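Local coordinates for particle-associated glycoside hydrolase (Acinetobacter phage Fri1, PDB 6C72), which probably degrades the capsular polysaccharide of Acinetobacter baumannii as the phage tailspike, a trimeric depolymerase that opens the way for virus entry, at residues G510-I515 against K580-S585; K527-L532 against N546-D551. All coordinates share one frame; numbering follows the deposited sequence.

Interaction 1 of 2, residues G510-I515 against K580-S585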
loop_
_atom_site.group_PDB
_atom_site.type_symbol
_atom_site.label_atom_id
_atom_site.label_comp_id
_atom_site.label_asym_id
_atom_site.label_seq_id
_atom_site.Cartn_x
_atom_site.Cartn_y
_atom_site.Cartn_z
ATOM N N GLY A 510 -53.378 3.360 15.942
ATOM C CA GLY A 510 -54.356 2.647 15.138
ATOM C C GLY A 510 -53.659 1.461 14.483
ATOM O O GLY A 510 -52.536 1.596 13.995
ATOM N N CYS A 511 -54.322 0.319 14.482
ATOM C CA CYS A 511 -53.721 -0.899 13.971
ATOM C C CYS A 511 -54.678 -1.600 13.030
ATOM O O CYS A 511 -55.892 -1.592 13.241
ATOM C CB CYS A 511 -53.336 -1.834 15.097
ATOM S SG CYS A 511 -52.263 -1.045 16.322
ATOM N N LYS A 512 -54.127 -2.160 11.964
ATOM C CA LYS A 512 -54.856 -3.034 11.058
ATOM C C LYS A 512 -54.134 -4.380 11.020
ATOM O O LYS A 512 -52.940 -4.438 10.700
ATOM C CB LYS A 512 -54.953 -2.403 9.667
ATOM C CG LYS A 512 -55.750 -3.220 8.674
ATOM C CD LYS A 512 -55.566 -2.677 7.302
ATOM C CE LYS A 512 -56.235 -3.545 6.269
ATOM N NZ LYS A 512 -56.003 -2.972 4.886
ATOM N N ILE A 513 -54.849 -5.450 11.367
ATOM C CA ILE A 513 -54.312 -6.813 11.382
ATOM C C ILE A 513 -54.940 -7.578 10.226
ATOM O O ILE A 513 -56.166 -7.657 10.129
ATOM C CB ILE A 513 -54.602 -7.536 12.709
ATOM C CG1 ILE A 513 -53.907 -6.860 13.889
ATOM C CG2 ILE A 513 -54.172 -9.004 12.605
ATOM C CD1 ILE A 513 -54.760 -5.920 14.658
ATOM N N THR A 514 -54.115 -8.151 9.355
ATOM C CA THR A 514 -54.593 -8.954 8.234
ATOM C C THR A 514 -54.270 -10.414 8.488
ATOM O O THR A 514 -53.118 -10.757 8.751
ATOM C CB THR A 514 -53.972 -8.500 6.915
ATOM O OG1 THR A 514 -54.257 -7.113 6.726
ATOM C CG2 THR A 514 -54.559 -9.289 5.755
ATOM N N ILE A 515 -55.285 -11.264 8.423
ATOM C CA ILE A 515 -55.155 -12.684 8.707
ATOM C C ILE A 515 -55.537 -13.425 7.442
ATOM O O ILE A 515 -56.619 -13.193 6.895
ATOM C CB ILE A 515 -56.066 -13.109 9.875
ATOM C CG1 ILE A 515 -55.905 -12.164 11.063
ATOM C CG2 ILE A 515 -55.737 -14.525 10.323
ATOM C CD1 ILE A 515 -57.032 -12.273 12.063
ATOM N N LYS A 580 -50.408 -10.296 9.642
ATOM C CA LYS A 580 -49.650 -9.077 9.402
ATOM C C LYS A 580 -50.298 -7.931 10.171
ATOM O O LYS A 580 -51.529 -7.803 10.174
ATOM C CB LYS A 580 -49.583 -8.769 7.907
ATOM C CG LYS A 580 -48.842 -7.485 7.537
ATOM C CD LYS A 580 -48.731 -7.383 6.017
ATOM C CE LYS A 580 -47.920 -6.178 5.562
ATOM N NZ LYS A 580 -48.646 -4.874 5.749
ATOM N N VAL A 581 -49.477 -7.124 10.846
ATOM C CA VAL A 581 -49.951 -5.984 11.619
ATOM C C VAL A 581 -49.365 -4.699 11.044
ATOM O O VAL A 581 -48.151 -4.599 10.839
ATOM C CB VAL A 581 -49.582 -6.106 13.104
ATOM C CG1 VAL A 581 -50.380 -5.083 13.887
ATOM C CG2 VAL A 581 -49.875 -7.496 13.604
ATOM N N ASP A 582 -50.229 -3.708 10.826
ATOM C CA ASP A 582 -49.835 -2.349 10.467
ATOM C C ASP A 582 -50.165 -1.442 11.646
ATOM O O ASP A 582 -51.317 -1.393 12.089
ATOM C CB ASP A 582 -50.574 -1.862 9.215
ATOM C CG ASP A 582 -50.428 -2.806 8.025
ATOM O OD1 ASP A 582 -49.420 -3.540 7.937
ATOM O OD2 ASP A 582 -51.319 -2.790 7.150
ATOM N N VAL A 583 -49.167 -0.732 12.161
ATOM C CA VAL A 583 -49.345 0.139 13.318
ATOM C C VAL A 583 -49.102 1.579 12.882
ATOM O O VAL A 583 -48.050 1.898 12.310
ATOM C CB VAL A 583 -48.407 -0.237 14.482
ATOM C CG1 VAL A 583 -48.655 0.665 15.684
ATOM C CG2 VAL A 583 -48.563 -1.704 14.863
ATOM N N PHE A 584 -50.075 2.442 13.165
ATOM C CA PHE A 584 -49.986 3.881 12.959
ATOM C C PHE A 584 -49.824 4.518 14.333
ATOM O O PHE A 584 -50.669 4.305 15.209
ATOM C CB PHE A 584 -51.253 4.418 12.283
ATOM C CG PHE A 584 -51.596 3.748 10.979
ATOM C CD1 PHE A 584 -52.113 2.464 10.948
ATOM C CD2 PHE A 584 -51.418 4.419 9.771
ATOM C CE1 PHE A 584 -52.423 1.856 9.749
ATOM C CE2 PHE A 584 -51.733 3.816 8.564
ATOM C CZ PHE A 584 -52.234 2.530 8.558
ATOM N N SER A 585 -48.767 5.305 14.531
ATOM C CA SER A 585 -48.570 5.910 15.842
ATOM C C SER A 585 -47.866 7.247 15.686
ATOM O O SER A 585 -47.322 7.567 14.629
ATOM C CB SER A 585 -47.769 4.997 16.765
ATOM O OG SER A 585 -46.436 4.883 16.314
#

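Interaction 2 of 2, residues K527-L532 against N546-D551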
loop_
_atom_site.group_PDB
_atom_site.type_symbol
_atom_site.label_atom_id
_atom_site.label_comp_id
_atom_site.label_asym_id
_atom_site.label_seq_id
_atom_site.Cartn_x
_atom_site.Cartn_y
_atom_site.Cartn_z
ATOM N N LYS A 527 -58.709 -21.185 4.557
ATOM C CA LYS A 527 -59.145 -20.182 3.590
ATOM C C LYS A 527 -59.731 -19.019 4.368
ATOM O O LYS A 527 -60.819 -19.137 4.943
ATOM C CB LYS A 527 -60.170 -20.729 2.596
ATOM C CG LYS A 527 -59.598 -21.567 1.469
ATOM C CD LYS A 527 -59.780 -23.018 1.777
ATOM C CE LYS A 527 -59.217 -23.923 0.688
ATOM N NZ LYS A 527 -59.378 -25.319 1.222
ATOM N N ALA A 528 -59.033 -17.891 4.353
ATOM C CA ALA A 528 -59.479 -16.732 5.101
ATOM C C ALA A 528 -58.723 -15.516 4.604
ATOM O O ALA A 528 -57.569 -15.614 4.183
ATOM C CB ALA A 528 -59.254 -16.905 6.610
ATOM N N TYR A 529 -59.415 -14.382 4.611
ATOM C CA TYR A 529 -58.787 -13.071 4.470
ATOM C C TYR A 529 -59.632 -12.129 5.325
ATOM O O TYR A 529 -60.732 -11.721 4.922
ATOM C CB TYR A 529 -58.701 -12.615 3.020
ATOM C CG TYR A 529 -57.744 -11.459 2.835
ATOM C CD1 TYR A 529 -58.041 -10.199 3.353
ATOM C CD2 TYR A 529 -56.569 -11.606 2.097
ATOM C CE1 TYR A 529 -57.173 -9.127 3.191
ATOM C CE2 TYR A 529 -55.696 -10.534 1.909
ATOM C CZ TYR A 529 -56.004 -9.294 2.461
ATOM O OH TYR A 529 -55.149 -8.221 2.291
ATOM N N VAL A 530 -59.144 -11.852 6.524
ATOM C CA VAL A 530 -59.882 -11.129 7.548
ATOM C C VAL A 530 -59.067 -9.913 7.946
ATOM O O VAL A 530 -57.859 -10.028 8.185
ATOM C CB VAL A 530 -60.162 -12.032 8.764
ATOM C CG1 VAL A 530 -60.756 -11.238 9.916
ATOM C CG2 VAL A 530 -61.069 -13.175 8.357
ATOM N N GLU A 531 -59.710 -8.753 7.988
ATOM C CA GLU A 531 -59.076 -7.528 8.449
ATOM C C GLU A 531 -59.686 -7.125 9.786
ATOM O O GLU A 531 -60.909 -7.016 9.911
ATOM C CB GLU A 531 -59.216 -6.413 7.410
ATOM C CG GLU A 531 -58.412 -6.673 6.139
ATOM C CD GLU A 531 -58.660 -5.650 5.036
ATOM O OE1 GLU A 531 -59.736 -5.006 5.024
ATOM O OE2 GLU A 531 -57.760 -5.464 4.186
ATOM N N LEU A 532 -58.834 -6.942 10.787
ATOM C CA LEU A 532 -59.240 -6.453 12.094
ATOM C C LEU A 532 -58.607 -5.087 12.319
ATOM O O LEU A 532 -57.439 -4.869 11.972
ATOM C CB LEU A 532 -58.819 -7.424 13.210
ATOM C CG LEU A 532 -59.271 -8.889 13.122
ATOM C CD1 LEU A 532 -58.871 -9.642 14.361
ATOM C CD2 LEU A 532 -60.783 -9.013 12.899
ATOM N N ASN A 546 -63.561 -6.852 9.398
ATOM C CA ASN A 546 -63.994 -6.922 8.003
ATOM C C ASN A 546 -63.555 -8.287 7.481
ATOM O O ASN A 546 -62.380 -8.475 7.147
ATOM C CB ASN A 546 -63.396 -5.794 7.177
ATOM C CG ASN A 546 -63.741 -5.901 5.685
ATOM O OD1 ASN A 546 -64.839 -6.313 5.312
ATOM N ND2 ASN A 546 -62.778 -5.553 4.826
ATOM N N GLU A 547 -64.490 -9.231 7.427
ATOM C CA GLU A 547 -64.210 -10.576 6.931
ATOM C C GLU A 547 -64.489 -10.572 5.434
ATOM O O GLU A 547 -65.637 -10.691 5.001
ATOM C CB GLU A 547 -65.054 -11.617 7.656
ATOM C CG GLU A 547 -64.777 -11.694 9.137
ATOM C CD GLU A 547 -65.559 -12.794 9.830
ATOM O OE1 GLU A 547 -66.043 -13.737 9.160
ATOM O OE2 GLU A 547 -65.730 -12.689 11.060
ATOM N N VAL A 548 -63.427 -10.428 4.642
ATOM C CA VAL A 548 -63.549 -10.468 3.189
ATOM C C VAL A 548 -63.762 -11.898 2.714
ATOM O O VAL A 548 -64.616 -12.169 1.864
ATOM C CB VAL A 548 -62.295 -9.842 2.554
ATOM C CG1 VAL A 548 -62.393 -9.877 1.045
ATOM C CG2 VAL A 548 -62.115 -8.419 3.052
ATOM N N ILE A 549 -62.949 -12.818 3.239
ATOM C CA ILE A 549 -63.059 -14.256 3.037
ATOM C C ILE A 549 -62.950 -14.914 4.404
ATOM O O ILE A 549 -62.043 -14.590 5.178
ATOM C CB ILE A 549 -61.956 -14.781 2.095
ATOM C CG1 ILE A 549 -62.177 -14.309 0.661
ATOM C CG2 ILE A 549 -61.791 -16.304 2.193
ATOM C CD1 ILE A 549 -61.016 -14.633 -0.231
ATOM N N ASN A 550 -63.872 -15.816 4.718
ATOM C CA ASN A 550 -63.742 -16.562 5.972
ATOM C C ASN A 550 -64.572 -17.837 5.814
ATOM O O ASN A 550 -65.771 -17.847 6.090
ATOM C CB ASN A 550 -64.179 -15.757 7.177
ATOM C CG ASN A 550 -63.429 -16.155 8.437
ATOM O OD1 ASN A 550 -62.465 -16.919 8.382
ATOM N ND2 ASN A 550 -63.870 -15.642 9.577
ATOM N N ASP A 551 -63.921 -18.885 5.362
ATOM C CA ASP A 551 -64.623 -20.129 5.117
ATOM C C ASP A 551 -65.239 -20.639 6.423
ATOM O O ASP A 551 -64.551 -20.690 7.450
ATOM C CB ASP A 551 -63.649 -21.127 4.508
ATOM C CG ASP A 551 -64.329 -22.339 3.942
ATOM O OD1 ASP A 551 -64.737 -23.213 4.733
ATOM O OD2 ASP A 551 -64.502 -22.397 2.705
#

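Interaction 1 of 2, residues G510-I515 against K580-S585
Gly510 and Phe584 form one end of an antiparallel ladder, Phe584 N meeting Gly510 O at 2.7 Å and Phe584 O taking the N-H of Gly510. The same carbonyl oxygen lies in the plane of the Phe584 ring, at its edge, 3.2 Å from CD1. Lys512 with Asp582 and Thr514 with Lys580 repeat the two-bond pairing. In the non-hydrogen-bonded pairs between, CA-H groups add contacts to the carbonyls, the closest running from Cys511 CA to Asp582 O at 3.1 Å. On the face that carries Cys511, Ile513, Val581 and Val583, Ile513 and Val581 run alongside each other, CG1 of Ile513 3.9 Å from CG1 of Val581, while Cys511 SG rests 4.0 Å from both methyls of Val583. The opposite face, with Lys512, Thr514, Lys580, Asp582 and Phe584, mixes charged and aromatic groups. Lys580 starts extended and then bends at its last torsion (chi4 -73°), which turns NZ onto the syn lone pair of Asp582 OD1, two residues further along its own strand and 2.7 Å away. Thr488 gives OD1 a second partner. The extended Lys512 instead carries NZ to a salt bridge with Glu531. Further out, Phe486 packs edge-to-face with Phe584, and Phe486 of the third subunit forms a cation-pi contact with Lys580. Two central strands of the six-stranded antiparallel sheet in the C-terminal domain are thus paired, their Lys512–Phe584 face turned to the trimer interface.

Interaction 2 of 2, residues K527-L532 against N546-D551
Tyr529 O is gripped by two successive backbone N-H groups: Ile549 N approaches almost straight at 3.0 Å (N-H...O 176°), whereas Val548 N, also at 3.0 Å, makes a weak, bent bond. Two residues, Val548 and Ile549, thus stand opposite the single Tyr529, a classic beta bulge that shifts the register by one. Tyr529 N returns a 2.7 Å bond to Ile549 O, although it sits above that carbonyl's plane. Around this knot, Tyr529 CB packs 4.0 Å from CB of Ile549, and Val548 CB approaches the tyrosine ring obliquely. Beyond the bulge, Glu531 and Asn546 exchange backbone bonds and lie side by side; ND2 of Asn546 reaches Glu531 OE1 at 3.1 Å on the anti side but well out of the carboxylate plane, with the two planar groups turned 58° apart. OE2 of Glu531 is held by Lys512. On the other face, Val530 packs both methyls, CG1 and CG2, against CG of Glu547, and CG2 also lies 3.8 Å from CG of Asn550. Asn550, its chi1 of -150° leaning the amide over that methyl, sends ND2 to Glu547 OE1 at 2.9 Å, from above the carboxylate plane, while Tyr558 bonds Glu547 OE2. Phe533 of the third subunit packs edge-to-face on Tyr529, and Asp537 of that subunit pairs with Lys527. With both oxygens of Glu531 engaged, its carboxylate is probably kept ionised and its rotation restricted, between the edge strand and strand 509-517.

Interactions 1 and 2 belong to one antiparallel sheet, joined where strand 509-517 runs beside strand 528-536: Ile513 N lies 2.7 Å from Leu532 O, a probable hydrogen bond, and the methyl CG2 of Thr514 packs on the Tyr529 ring. Interaction 1 is wholly buried and regular, pairing strands distant in sequence in the middle of the sheet. Interaction 2 is partly buried, closes a local hairpin, and has its regular pairing broken by a bulge on the strand that is outermost within the chain. Ile515 CD1 packing on Leu532 CD1 adds an apolar link between them. Both touch the third subunit, one through a cation-pi contact, the other through a T-shaped ring pair and a salt bridge.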